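Local structure of glucose-6-phosphate isomerase (Plasmodium falciparum, 3QKI) at residues 137-142 with 306-311; 143-148 with 301-306; 170-175 with 245-250; 224-229 with 257-262; 250-255 with 284-289. The protein probably catalyses the reversible isomerisation of alpha-D-glucose 6-phosphate to beta-D-fructose 6-phosphate, the second step of glycolysis. All blocks are in the same frame, centred on the assembly; numbering follows the deposited sequence.

Interaction 1 (137-142 with 306-311); sequences EDVHGV and WDWVGG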
# COMPACT_ATOMS: atom_id res chain seq x y z
N GLU A 137 -11.27 35.99 -0.23
CA GLU A 137 -12.27 36.36 0.75
C GLU A 137 -13.13 35.15 1.12
O GLU A 137 -13.48 34.97 2.28
CB GLU A 137 -13.14 37.50 0.22
CG GLU A 137 -12.35 38.80 0.06
CD GLU A 137 -12.23 39.70 1.28
OE1 GLU A 137 -12.76 39.35 2.36
OE2 GLU A 137 -11.59 40.77 1.14
N ASP A 138 -13.45 34.29 0.14
CA ASP A 138 -14.20 33.05 0.35
C ASP A 138 -13.32 32.07 1.13
O ASP A 138 -13.81 31.43 2.06
CB ASP A 138 -14.60 32.43 -0.99
CG ASP A 138 -15.67 33.18 -1.75
OD1 ASP A 138 -16.71 33.51 -1.16
OD2 ASP A 138 -15.47 33.40 -2.97
N VAL A 139 -12.02 31.96 0.75
CA VAL A 139 -11.03 31.07 1.37
C VAL A 139 -10.94 31.42 2.86
O VAL A 139 -11.11 30.54 3.72
CB VAL A 139 -9.64 31.16 0.66
CG1 VAL A 139 -8.54 30.50 1.49
CG2 VAL A 139 -9.70 30.56 -0.74
N HIS A 140 -10.68 32.70 3.16
CA HIS A 140 -10.59 33.15 4.55
C HIS A 140 -11.88 33.16 5.35
O HIS A 140 -11.82 32.99 6.57
CB HIS A 140 -9.74 34.40 4.69
CG HIS A 140 -8.31 34.09 4.45
ND1 HIS A 140 -7.53 33.50 5.43
CD2 HIS A 140 -7.58 34.24 3.33
CE1 HIS A 140 -6.34 33.35 4.89
NE2 HIS A 140 -6.32 33.77 3.62
N GLY A 141 -13.03 33.33 4.69
CA GLY A 141 -14.34 33.26 5.34
C GLY A 141 -14.53 31.86 5.90
O GLY A 141 -14.93 31.70 7.05
N VAL A 142 -14.18 30.84 5.10
CA VAL A 142 -14.26 29.43 5.52
C VAL A 142 -13.23 29.12 6.61
O VAL A 142 -13.60 28.53 7.62
CB VAL A 142 -14.18 28.44 4.33
CG1 VAL A 142 -14.14 27.00 4.81
CG2 VAL A 142 -15.33 28.66 3.38
N TRP A 306 -14.61 24.95 -3.27
CA TRP A 306 -14.96 25.43 -4.61
C TRP A 306 -14.60 24.49 -5.74
O TRP A 306 -13.74 23.62 -5.57
CB TRP A 306 -14.38 26.85 -4.79
CG TRP A 306 -14.78 27.74 -3.65
CD1 TRP A 306 -15.98 28.39 -3.51
CD2 TRP A 306 -14.12 27.84 -2.38
NE1 TRP A 306 -16.08 28.93 -2.25
CE2 TRP A 306 -14.95 28.60 -1.53
CE3 TRP A 306 -12.90 27.34 -1.86
CZ2 TRP A 306 -14.59 28.92 -0.21
CZ3 TRP A 306 -12.54 27.67 -0.56
CH2 TRP A 306 -13.38 28.46 0.25
N ASP A 307 -15.25 24.67 -6.91
CA ASP A 307 -15.00 23.80 -8.06
C ASP A 307 -13.56 23.83 -8.60
O ASP A 307 -13.15 22.88 -9.24
CB ASP A 307 -16.07 23.95 -9.18
CG ASP A 307 -16.03 25.23 -9.98
OD1 ASP A 307 -16.87 25.37 -10.91
OD2 ASP A 307 -15.18 26.11 -9.68
N TRP A 308 -12.81 24.92 -8.29
CA TRP A 308 -11.40 25.06 -8.68
C TRP A 308 -10.44 24.32 -7.71
O TRP A 308 -9.22 24.39 -7.87
CB TRP A 308 -11.00 26.53 -8.92
CG TRP A 308 -11.56 27.52 -7.94
CD1 TRP A 308 -12.56 28.42 -8.17
CD2 TRP A 308 -11.08 27.79 -6.61
NE1 TRP A 308 -12.77 29.19 -7.06
CE2 TRP A 308 -11.86 28.85 -6.09
CE3 TRP A 308 -10.08 27.23 -5.80
CZ2 TRP A 308 -11.68 29.34 -4.80
CZ3 TRP A 308 -9.88 27.74 -4.52
CH2 TRP A 308 -10.68 28.78 -4.04
N VAL A 309 -11.02 23.58 -6.74
CA VAL A 309 -10.31 22.70 -5.82
C VAL A 309 -10.57 21.26 -6.30
O VAL A 309 -11.67 20.75 -6.12
CB VAL A 309 -10.75 22.85 -4.33
CG1 VAL A 309 -9.87 21.98 -3.43
CG2 VAL A 309 -10.69 24.31 -3.87
N GLY A 310 -9.57 20.63 -6.88
CA GLY A 310 -9.70 19.23 -7.31
C GLY A 310 -9.67 18.33 -6.09
O GLY A 310 -8.97 18.65 -5.14
N GLY A 311 -10.45 17.25 -6.08
CA GLY A 311 -10.51 16.29 -4.98
C GLY A 311 -9.16 15.87 -4.44
O GLY A 311 -8.90 16.02 -3.24
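W306 reaches out of the 306-309 turn and lays the far end of its indole against D138, V139 and V142 of helix 135-154. Its CB stands 3.4 Å above the plane of the W308 ring, toward the rim, and the two indoles run on together with their planes only about 15° apart. Further along, NE1 turns its N-H to the carboxylate of E304, while CE2 next to it passes D138 CB at 3.9 Å. CZ2 lies 3.6 Å from D138 CB and 3.7 Å from V142 CG2. CH2, at the far end, approaches V139 CA at 3.7 Å and also meets D138 O, which already accepts the helical bond from V142 N. D138 O, V142 CG2 and V139 CA all come at a slant to the ring. W308 adds its own tip, with CH2 at 3.9 Å from V139 CG2; that methyl sits in the plane of the ring, at its edge. A type I turn from W306 to V309, closed by V309 N to W306 O at 3.0 Å, holds the two tryptophans close in the chain, and both reach the same helix. The contact is van der Waals packing, mostly carbon on carbon, with the helix carbonyl D138 O also touching the indole without bonding to it; the polar indole N-H of W306 is satisfied within its own part of the chain.

Interaction 2 (143-148 with 301-306); sequences LKKIEK and NVFEFW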
# COMPACT_ATOMS: atom_id res chain seq x y z
N LEU A 143 -11.97 29.56 6.44
CA LEU A 143 -10.92 29.32 7.43
C LEU A 143 -11.28 29.93 8.81
O LEU A 143 -11.11 29.25 9.82
CB LEU A 143 -9.54 29.80 6.93
CG LEU A 143 -8.90 28.95 5.84
CD1 LEU A 143 -7.61 29.57 5.36
CD2 LEU A 143 -8.64 27.53 6.32
N LYS A 144 -11.89 31.14 8.83
CA LYS A 144 -12.33 31.79 10.08
C LYS A 144 -13.44 30.96 10.74
O LYS A 144 -13.44 30.80 11.95
CB LYS A 144 -12.82 33.21 9.81
CG LYS A 144 -11.68 34.20 9.63
CD LYS A 144 -12.18 35.46 8.93
CE LYS A 144 -11.56 36.74 9.42
NZ LYS A 144 -10.15 36.88 8.99
N LYS A 145 -14.35 30.40 9.93
CA LYS A 145 -15.44 29.57 10.40
C LYS A 145 -14.87 28.27 11.02
O LYS A 145 -15.37 27.82 12.06
CB LYS A 145 -16.38 29.24 9.22
CG LYS A 145 -17.67 28.55 9.61
CD LYS A 145 -18.51 28.29 8.39
CE LYS A 145 -19.60 27.30 8.62
NZ LYS A 145 -20.62 27.83 9.54
N ILE A 146 -13.84 27.69 10.40
CA ILE A 146 -13.18 26.45 10.89
C ILE A 146 -12.45 26.75 12.20
O ILE A 146 -12.58 25.97 13.15
CB ILE A 146 -12.22 25.82 9.84
CG1 ILE A 146 -13.02 25.28 8.63
CG2 ILE A 146 -11.32 24.73 10.48
CD1 ILE A 146 -12.16 24.96 7.40
N GLU A 147 -11.69 27.86 12.24
CA GLU A 147 -10.95 28.25 13.45
C GLU A 147 -11.92 28.35 14.62
O GLU A 147 -11.65 27.72 15.65
CB GLU A 147 -10.23 29.58 13.20
CG GLU A 147 -9.51 30.12 14.42
CD GLU A 147 -8.70 31.38 14.16
OE1 GLU A 147 -7.79 31.66 14.97
OE2 GLU A 147 -8.94 32.06 13.13
N LYS A 148 -13.07 29.07 14.43
CA LYS A 148 -14.08 29.24 15.46
C LYS A 148 -14.71 27.91 15.87
O LYS A 148 -14.76 27.61 17.06
CB LYS A 148 -15.15 30.27 15.07
N ASN A 301 -23.15 24.23 10.27
CA ASN A 301 -22.36 23.00 10.23
C ASN A 301 -21.96 22.55 8.81
O ASN A 301 -21.49 21.42 8.61
CB ASN A 301 -23.08 21.90 11.04
CG ASN A 301 -22.93 22.07 12.55
OD1 ASN A 301 -22.67 23.16 13.07
ND2 ASN A 301 -22.95 20.97 13.26
N VAL A 302 -22.08 23.46 7.84
CA VAL A 302 -21.72 23.20 6.45
C VAL A 302 -20.56 24.09 6.08
O VAL A 302 -20.64 25.33 6.17
CB VAL A 302 -22.88 23.31 5.43
CG1 VAL A 302 -22.42 22.89 4.04
CG2 VAL A 302 -24.08 22.48 5.87
N PHE A 303 -19.45 23.45 5.70
CA PHE A 303 -18.20 24.13 5.36
C PHE A 303 -17.97 24.00 3.85
O PHE A 303 -18.00 22.91 3.29
CB PHE A 303 -17.05 23.54 6.18
CG PHE A 303 -17.24 23.77 7.67
CD1 PHE A 303 -18.08 22.96 8.42
CD2 PHE A 303 -16.62 24.84 8.31
CE1 PHE A 303 -18.25 23.17 9.79
CE2 PHE A 303 -16.81 25.05 9.68
CZ PHE A 303 -17.62 24.22 10.40
N GLU A 304 -17.85 25.13 3.19
CA GLU A 304 -17.74 25.14 1.75
C GLU A 304 -16.32 25.01 1.19
O GLU A 304 -15.32 25.27 1.87
CB GLU A 304 -18.52 26.36 1.16
CG GLU A 304 -17.71 27.59 0.82
CD GLU A 304 -18.46 28.88 0.59
OE1 GLU A 304 -18.49 29.35 -0.58
OE2 GLU A 304 -18.94 29.48 1.58
N PHE A 305 -16.26 24.56 -0.05
CA PHE A 305 -15.09 24.49 -0.91
C PHE A 305 -15.54 24.77 -2.34
O PHE A 305 -16.74 24.96 -2.56
CB PHE A 305 -14.20 23.26 -0.67
CG PHE A 305 -14.69 21.91 -1.11
CD1 PHE A 305 -15.74 21.29 -0.45
CD2 PHE A 305 -14.00 21.18 -2.07
CE1 PHE A 305 -16.14 20.00 -0.80
CE2 PHE A 305 -14.40 19.90 -2.42
CZ PHE A 305 -15.47 19.31 -1.78
N TRP A 306 -14.61 24.95 -3.27
CA TRP A 306 -14.96 25.43 -4.61
C TRP A 306 -14.60 24.49 -5.74
O TRP A 306 -13.74 23.62 -5.57
CB TRP A 306 -14.38 26.85 -4.79
CG TRP A 306 -14.78 27.74 -3.65
CD1 TRP A 306 -15.98 28.39 -3.51
CD2 TRP A 306 -14.12 27.84 -2.38
NE1 TRP A 306 -16.08 28.93 -2.25
CE2 TRP A 306 -14.95 28.60 -1.53
CE3 TRP A 306 -12.90 27.34 -1.86
CZ2 TRP A 306 -14.59 28.92 -0.21
CZ3 TRP A 306 -12.54 27.67 -0.56
CH2 TRP A 306 -13.38 28.46 0.25
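K145 lies across the ring of F303, and I146 presses on the same ring from the next position of helix 135-154. The lysine is stretched almost straight: chi1 is -171°, with CG trans to the backbone N, and the chain stays extended as far as CE. This lays CG 3.6 Å from F303 CE2 and carries CE over one face, 4.0 Å from the ring centroid, a CH-pi contact. CE also passes V302 O at 3.3 Å. Only then does the chain bend, at chi4 (67°), sending NZ onward to the carbonyl oxygen of D300. The ammonium is therefore 5.0 Å from the centroid of the F303 ring, too far for more than a weak cation-pi attraction, and it is the aliphatic part of the lysine that packs. I146 offers CG1, which sits 3.6 Å from F303 CD2 and approaches the ring obliquely. The F303 side chain points toward the helix. Y149, one turn further along the helix, meets the ring edge-to-face, and L322 of helix 318-328 packs on it too. F303 belongs to strand 302-303, an outermost strand of a five-stranded parallel sheet, and helix 135-154 packs on its side chain there. The five-stranded parallel sheet with helices packed against it fits the sugar isomerase (SIS) fold of the phosphoglucose isomerase family.

Interaction 3 (170-175 with 245-250); sequences ICIGIG and VIIISK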
# COMPACT_ATOMS: atom_id res chain seq x y z
N ILE A 170 -15.77 10.72 13.03
CA ILE A 170 -15.86 9.81 11.89
C ILE A 170 -15.93 10.69 10.63
O ILE A 170 -16.90 11.43 10.45
CB ILE A 170 -17.05 8.82 11.95
CG1 ILE A 170 -17.04 8.00 13.25
CG2 ILE A 170 -17.07 7.91 10.68
CD1 ILE A 170 -18.21 7.02 13.38
N CYS A 171 -14.88 10.64 9.78
CA CYS A 171 -14.86 11.35 8.49
C CYS A 171 -15.37 10.40 7.43
O CYS A 171 -14.81 9.32 7.25
CB CYS A 171 -13.47 11.85 8.14
SG CYS A 171 -12.82 13.06 9.30
N ILE A 172 -16.45 10.80 6.74
CA ILE A 172 -17.04 9.97 5.70
C ILE A 172 -16.76 10.66 4.37
O ILE A 172 -17.20 11.80 4.16
CB ILE A 172 -18.55 9.72 5.92
CG1 ILE A 172 -18.86 9.28 7.38
CG2 ILE A 172 -19.08 8.71 4.89
CD1 ILE A 172 -20.36 9.10 7.68
N GLY A 173 -16.01 9.98 3.52
CA GLY A 173 -15.64 10.49 2.20
C GLY A 173 -14.82 9.49 1.42
O GLY A 173 -14.21 8.59 2.01
N ILE A 174 -14.82 9.62 0.08
CA ILE A 174 -14.06 8.73 -0.79
C ILE A 174 -12.92 9.49 -1.48
O ILE A 174 -12.98 10.72 -1.59
CB ILE A 174 -14.99 8.00 -1.80
CG1 ILE A 174 -15.59 8.99 -2.84
CG2 ILE A 174 -16.07 7.16 -1.09
CD1 ILE A 174 -16.26 8.33 -4.00
N GLY A 175 -11.93 8.74 -1.96
CA GLY A 175 -10.78 9.27 -2.71
C GLY A 175 -10.14 10.50 -2.10
O GLY A 175 -9.69 10.46 -0.95
N VAL A 245 -19.72 13.37 13.41
CA VAL A 245 -19.66 12.78 12.09
C VAL A 245 -19.48 13.90 11.05
O VAL A 245 -20.29 14.83 11.00
CB VAL A 245 -20.91 11.92 11.84
CG1 VAL A 245 -20.91 11.32 10.44
CG2 VAL A 245 -21.04 10.81 12.89
N ILE A 246 -18.43 13.80 10.23
CA ILE A 246 -18.15 14.76 9.16
C ILE A 246 -18.37 14.08 7.81
O ILE A 246 -17.67 13.12 7.51
CB ILE A 246 -16.74 15.40 9.26
CG1 ILE A 246 -16.49 15.99 10.67
CG2 ILE A 246 -16.51 16.46 8.13
CD1 ILE A 246 -15.07 16.56 10.89
N ILE A 247 -19.35 14.58 7.01
CA ILE A 247 -19.67 14.02 5.70
C ILE A 247 -19.05 14.94 4.64
O ILE A 247 -19.41 16.12 4.54
CB ILE A 247 -21.19 13.81 5.53
CG1 ILE A 247 -21.77 13.00 6.72
CG2 ILE A 247 -21.47 13.09 4.21
CD1 ILE A 247 -23.27 13.29 6.99
N ILE A 248 -18.11 14.39 3.86
CA ILE A 248 -17.36 15.14 2.85
C ILE A 248 -17.74 14.71 1.46
O ILE A 248 -17.44 13.59 1.04
CB ILE A 248 -15.83 15.06 3.10
CG1 ILE A 248 -15.48 15.50 4.56
CG2 ILE A 248 -15.11 15.97 2.06
CD1 ILE A 248 -14.45 14.77 5.20
N SER A 249 -18.43 15.62 0.73
CA SER A 249 -18.90 15.38 -0.64
C SER A 249 -19.33 16.71 -1.23
O SER A 249 -20.27 17.31 -0.71
CB SER A 249 -20.08 14.40 -0.66
OG SER A 249 -20.67 14.35 -1.95
N LYS A 250 -18.67 17.14 -2.32
CA LYS A 250 -19.05 18.41 -2.96
C LYS A 250 -20.56 18.47 -3.32
O LYS A 250 -21.26 19.41 -2.93
CB LYS A 250 -18.16 18.66 -4.19
CG LYS A 250 -18.37 20.02 -4.87
CD LYS A 250 -17.87 21.21 -4.05
CE LYS A 250 -17.58 22.43 -4.90
NZ LYS A 250 -18.83 23.06 -5.44
O HOH W 1 -16.74 11.71 -0.80
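The peptide groups of I170, I172, I246 and I248 are joined by N-H...O bonds, with side chains filling both faces of the sheet they form. I170, I172, V245 and I247 lie on one face; C171 and I246 lie on the other. I246 N gives to I170 O at 2.8 Å, I172 N to I246 O at 2.7 Å, and I248 N to I172 O at 2.8 Å, so I246 and I172 each give and accept, a regular parallel ladder. On the first face I172 CD1 reaches diagonally to V245 CG1, 3.6 Å away, because its CG1 branch is held anti to the carbonyl carbon (chi1 -48°). On the second, C171 CB meets I248 CD1 at 4.3 Å. Where the strands part, water 1 takes over, accepting from I174 N at 3.0 Å and donating to I248 O at 2.7 Å. The chain then runs into S249 and K250, both known to bind fructose 6-phosphate, although the sugar phosphate is not bound to this chain here. Strand 168-172 has strand 219-223 along its other edge, and strand 243-248 is followed across the sheet by 282-285. Helix 255-268 covers I172 and V245, helix 318-328 covers C171, I246 and I248, and H429 of the second subunit packs on I174.

Interaction 4 (224-229 with 257-262); sequences ANVDPN and TMLNAR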
# COMPACT_ATOMS: atom_id res chain seq x y z
N ALA A 224 -14.30 5.20 4.39
CA ALA A 224 -14.09 5.42 2.97
C ALA A 224 -14.69 4.38 2.06
O ALA A 224 -15.25 4.74 1.04
CB ALA A 224 -12.61 5.58 2.69
N ASN A 225 -14.61 3.11 2.43
CA ASN A 225 -15.15 2.05 1.59
C ASN A 225 -16.67 1.91 1.74
O ASN A 225 -17.19 1.99 2.85
CB ASN A 225 -14.45 0.72 1.96
CG ASN A 225 -14.38 -0.27 0.85
OD1 ASN A 225 -15.29 -0.39 0.04
ND2 ASN A 225 -13.33 -1.07 0.85
N VAL A 226 -17.38 1.67 0.63
CA VAL A 226 -18.82 1.42 0.65
C VAL A 226 -19.08 0.01 1.26
O VAL A 226 -20.20 -0.30 1.64
CB VAL A 226 -19.50 1.60 -0.74
CG1 VAL A 226 -19.17 0.46 -1.70
CG2 VAL A 226 -21.01 1.79 -0.61
N ASP A 227 -18.02 -0.83 1.32
CA ASP A 227 -18.11 -2.15 1.93
C ASP A 227 -18.65 -1.96 3.38
O ASP A 227 -18.03 -1.21 4.14
CB ASP A 227 -16.69 -2.77 2.00
CG ASP A 227 -16.63 -4.16 2.62
OD1 ASP A 227 -15.54 -4.76 2.60
OD2 ASP A 227 -17.65 -4.61 3.17
N PRO A 228 -19.77 -2.61 3.78
CA PRO A 228 -20.25 -2.46 5.16
C PRO A 228 -19.25 -2.91 6.25
O PRO A 228 -19.41 -2.49 7.39
CB PRO A 228 -21.56 -3.26 5.15
CG PRO A 228 -21.33 -4.31 4.11
CD PRO A 228 -20.61 -3.58 3.03
N ASN A 229 -18.20 -3.70 5.89
CA ASN A 229 -17.11 -4.06 6.81
C ASN A 229 -16.42 -2.77 7.30
O ASN A 229 -15.95 -2.71 8.43
CB ASN A 229 -16.07 -4.93 6.11
CG ASN A 229 -16.54 -6.30 5.70
OD1 ASN A 229 -17.30 -6.95 6.41
ND2 ASN A 229 -16.09 -6.78 4.54
N THR A 257 -20.19 7.57 -0.42
CA THR A 257 -20.18 8.48 0.71
C THR A 257 -21.58 8.63 1.33
O THR A 257 -21.72 8.57 2.55
CB THR A 257 -19.66 9.85 0.27
OG1 THR A 257 -18.42 9.67 -0.41
CG2 THR A 257 -19.54 10.84 1.45
N MET A 258 -22.59 8.85 0.47
CA MET A 258 -23.95 9.07 0.93
C MET A 258 -24.61 7.82 1.50
O MET A 258 -25.32 7.95 2.50
CB MET A 258 -24.82 9.83 -0.08
CG MET A 258 -24.26 11.22 -0.44
SD MET A 258 -23.57 12.18 0.93
CE MET A 258 -25.04 12.37 1.96
N LEU A 259 -24.32 6.63 0.94
CA LEU A 259 -24.84 5.40 1.54
C LEU A 259 -24.18 5.22 2.94
O LEU A 259 -24.87 4.83 3.89
CB LEU A 259 -24.58 4.17 0.64
CG LEU A 259 -24.97 2.78 1.19
CD1 LEU A 259 -26.48 2.74 1.66
CD2 LEU A 259 -24.68 1.69 0.16
N ASN A 260 -22.88 5.54 3.05
CA ASN A 260 -22.18 5.47 4.34
C ASN A 260 -22.72 6.49 5.31
O ASN A 260 -22.89 6.17 6.48
CB ASN A 260 -20.67 5.58 4.18
CG ASN A 260 -20.02 4.25 3.86
OD1 ASN A 260 -20.53 3.18 4.23
ND2 ASN A 260 -18.90 4.29 3.17
N ALA A 261 -23.03 7.72 4.82
CA ALA A 261 -23.61 8.79 5.64
C ALA A 261 -24.98 8.36 6.18
O ALA A 261 -25.24 8.49 7.38
CB ALA A 261 -23.73 10.08 4.82
N ARG A 262 -25.84 7.80 5.32
CA ARG A 262 -27.16 7.31 5.74
C ARG A 262 -27.03 6.19 6.78
O ARG A 262 -27.76 6.18 7.78
CB ARG A 262 -28.03 6.87 4.55
CG ARG A 262 -28.46 8.04 3.67
CD ARG A 262 -29.44 7.62 2.59
NE ARG A 262 -28.94 6.57 1.68
CZ ARG A 262 -28.23 6.80 0.58
NH1 ARG A 262 -27.90 8.04 0.24
NH2 ARG A 262 -27.86 5.80 -0.20
O HOH W 2 -17.47 6.69 2.27
O HOH W 3 -21.27 0.55 3.94
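N260 ND2 gives its hydrogen to N225 O from well above the carbonyl plane, 57° out of it, although the bond has an ordinary length (2.9 Å) and is nearly straight at the hydrogen (163°). The acceptor belongs to an Asx turn, in which N225 OD1 takes D227 N at 3.0 Å; D227 is in turn the N-cap of helix 228-235, its OD2 accepting from N229 N at 2.9 Å. The loop that follows strand 219-223 is thus pinned at two steps before it becomes helix, and N260 of helix 255-268 holds its first part, A224 to V226. N260 does this with the whole amide. ND2 also gives to water 2, which passes a bond on to A224 O, while OD1 receives water 3, which bonds to V226 O as well. One side chain serves three successive carbonyls of a buried loop, one directly and two through waters. The second subunit also touches both segments: G424 O and Q383 OE1 of that chain receive N225 ND2, and its E460 packs on L259 and forms a salt bridge with R262. Next to the amide the contact turns apolar. V226 CG2 meets L259 CD2 at 3.8 Å.

Interaction 5 (250-255 with 284-289); sequences KTFTTA and AVSTNL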
# COMPACT_ATOMS: atom_id res chain seq x y z
N LYS A 250 -18.67 17.14 -2.32
CA LYS A 250 -19.05 18.41 -2.96
C LYS A 250 -20.56 18.47 -3.32
O LYS A 250 -21.26 19.41 -2.93
CB LYS A 250 -18.16 18.66 -4.19
CG LYS A 250 -18.37 20.02 -4.87
CD LYS A 250 -17.87 21.21 -4.05
CE LYS A 250 -17.58 22.43 -4.90
NZ LYS A 250 -18.83 23.06 -5.44
N THR A 251 -21.06 17.44 -4.02
CA THR A 251 -22.45 17.36 -4.46
C THR A 251 -23.44 16.87 -3.39
O THR A 251 -24.64 17.09 -3.54
CB THR A 251 -22.54 16.43 -5.67
OG1 THR A 251 -22.13 15.11 -5.30
CG2 THR A 251 -21.72 16.94 -6.86
N PHE A 252 -22.95 16.13 -2.38
CA PHE A 252 -23.76 15.49 -1.35
C PHE A 252 -24.64 14.43 -1.98
O PHE A 252 -25.68 14.09 -1.43
CB PHE A 252 -24.53 16.50 -0.46
CG PHE A 252 -24.32 16.25 1.02
CD1 PHE A 252 -23.06 16.32 1.58
CD2 PHE A 252 -25.40 15.97 1.85
CE1 PHE A 252 -22.87 16.10 2.94
CE2 PHE A 252 -25.21 15.74 3.22
CZ PHE A 252 -23.94 15.79 3.75
N THR A 253 -24.20 13.88 -3.16
CA THR A 253 -24.91 12.81 -3.88
C THR A 253 -23.99 11.63 -4.18
O THR A 253 -24.47 10.61 -4.65
CB THR A 253 -25.58 13.32 -5.17
OG1 THR A 253 -24.59 13.80 -6.06
CG2 THR A 253 -26.65 14.37 -4.93
N THR A 254 -22.68 11.76 -3.93
CA THR A 254 -21.69 10.68 -4.15
C THR A 254 -22.24 9.36 -3.59
O THR A 254 -22.48 9.28 -2.39
CB THR A 254 -20.40 11.01 -3.41
OG1 THR A 254 -20.09 12.38 -3.60
CG2 THR A 254 -19.25 10.13 -3.84
N ALA A 255 -22.48 8.36 -4.45
CA ALA A 255 -23.11 7.09 -4.09
C ALA A 255 -22.58 6.41 -2.81
O ALA A 255 -23.36 6.16 -1.90
CB ALA A 255 -23.11 6.13 -5.27
N ALA A 284 -21.09 18.85 7.56
CA ALA A 284 -20.86 18.54 6.16
C ALA A 284 -19.81 19.43 5.56
O ALA A 284 -19.70 20.59 5.92
CB ALA A 284 -22.15 18.66 5.36
N VAL A 285 -19.03 18.88 4.63
CA VAL A 285 -18.08 19.65 3.86
C VAL A 285 -18.63 19.45 2.47
O VAL A 285 -18.55 18.34 1.92
CB VAL A 285 -16.60 19.22 4.01
CG1 VAL A 285 -15.72 20.00 3.04
CG2 VAL A 285 -16.12 19.43 5.45
N SER A 286 -19.36 20.48 1.97
CA SER A 286 -20.11 20.40 0.72
C SER A 286 -20.58 21.80 0.26
O SER A 286 -20.52 22.76 1.04
CB SER A 286 -21.38 19.58 0.96
OG SER A 286 -22.15 19.37 -0.21
N THR A 287 -21.14 21.88 -0.96
CA THR A 287 -21.73 23.16 -1.43
C THR A 287 -23.19 22.96 -1.73
O THR A 287 -23.90 23.93 -2.04
CB THR A 287 -20.99 23.70 -2.63
OG1 THR A 287 -20.96 22.68 -3.63
CG2 THR A 287 -19.60 24.14 -2.27
N ASN A 288 -23.65 21.71 -1.65
CA ASN A 288 -25.06 21.48 -1.93
C ASN A 288 -25.86 21.75 -0.66
O ASN A 288 -26.14 20.83 0.12
CB ASN A 288 -25.28 20.08 -2.46
CG ASN A 288 -26.66 19.91 -3.04
OD1 ASN A 288 -27.65 20.54 -2.60
ND2 ASN A 288 -26.77 19.06 -4.04
N LEU A 289 -26.22 23.02 -0.45
CA LEU A 289 -26.94 23.44 0.73
C LEU A 289 -28.35 22.88 0.83
O LEU A 289 -28.83 22.64 1.94
CB LEU A 289 -26.88 24.96 0.92
CG LEU A 289 -25.48 25.58 1.04
CD1 LEU A 289 -25.53 27.07 1.03
CD2 LEU A 289 -24.77 25.11 2.29
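K250 starts with CG trans to the backbone N (chi1 -175°), then folds at chi2 and again at chi4, both near 70°, and this doubled bend drops NZ onto T287 OG1 at 2.8 Å. The hydroxyl is waiting there because it sits between the backbone N and the carbonyl carbon of T287 (chi1 54°). The main-chain oxygen of the same lysine draws two donors from T287. T287 N reaches K250 O at 3.2 Å along a lone pair in the carbonyl plane, and T287 OG1 adds a weak bond. S286 OG, which is hydrogen-bonded to S249 O, stands 2.9 Å from K250 O. This loop, between strand 243-248 and helix 255-268, carries S249, K250, T251 and T254, all seen to bind fructose 6-phosphate; in the phosphoglucose isomerase family such a serine- and threonine-rich loop holds the sugar phosphate. Segment 284-289 is braced by an ST turn, N288 N giving to S286 OG at 3.1 Å. N288 spends its amide twice: ND2 bonds to T251 O at 2.9 Å, and OD1 caps L291 N of helix 289-295. F252 turns its ring toward strand 282-285 and puts CE1 3.6 Å from A284 CB.

All five contacts belong to one alpha/beta unit built round a parallel sheet. Interactions 3, 5 and 2 follow one another across it: I247 O receives V285 N at 2.8 Å, and A284 O receives F303 N at 2.9 Å. Interactions 1 and 2 share W306 and helix 135-154, with centres about 10 Å apart. Interaction 4, its centre about 26 Å from that of interaction 1, packs on interaction 3 where A224 CB meets G173 O at 3.5 Å. The sugar-phosphate site ties interactions 3 and 5 together through K250, whose CE touches W306 C of interactions 1 and 2 at 3.7 Å; interaction 4 holds none of its residues, the A224 side chain lying about 8 Å from that of S177.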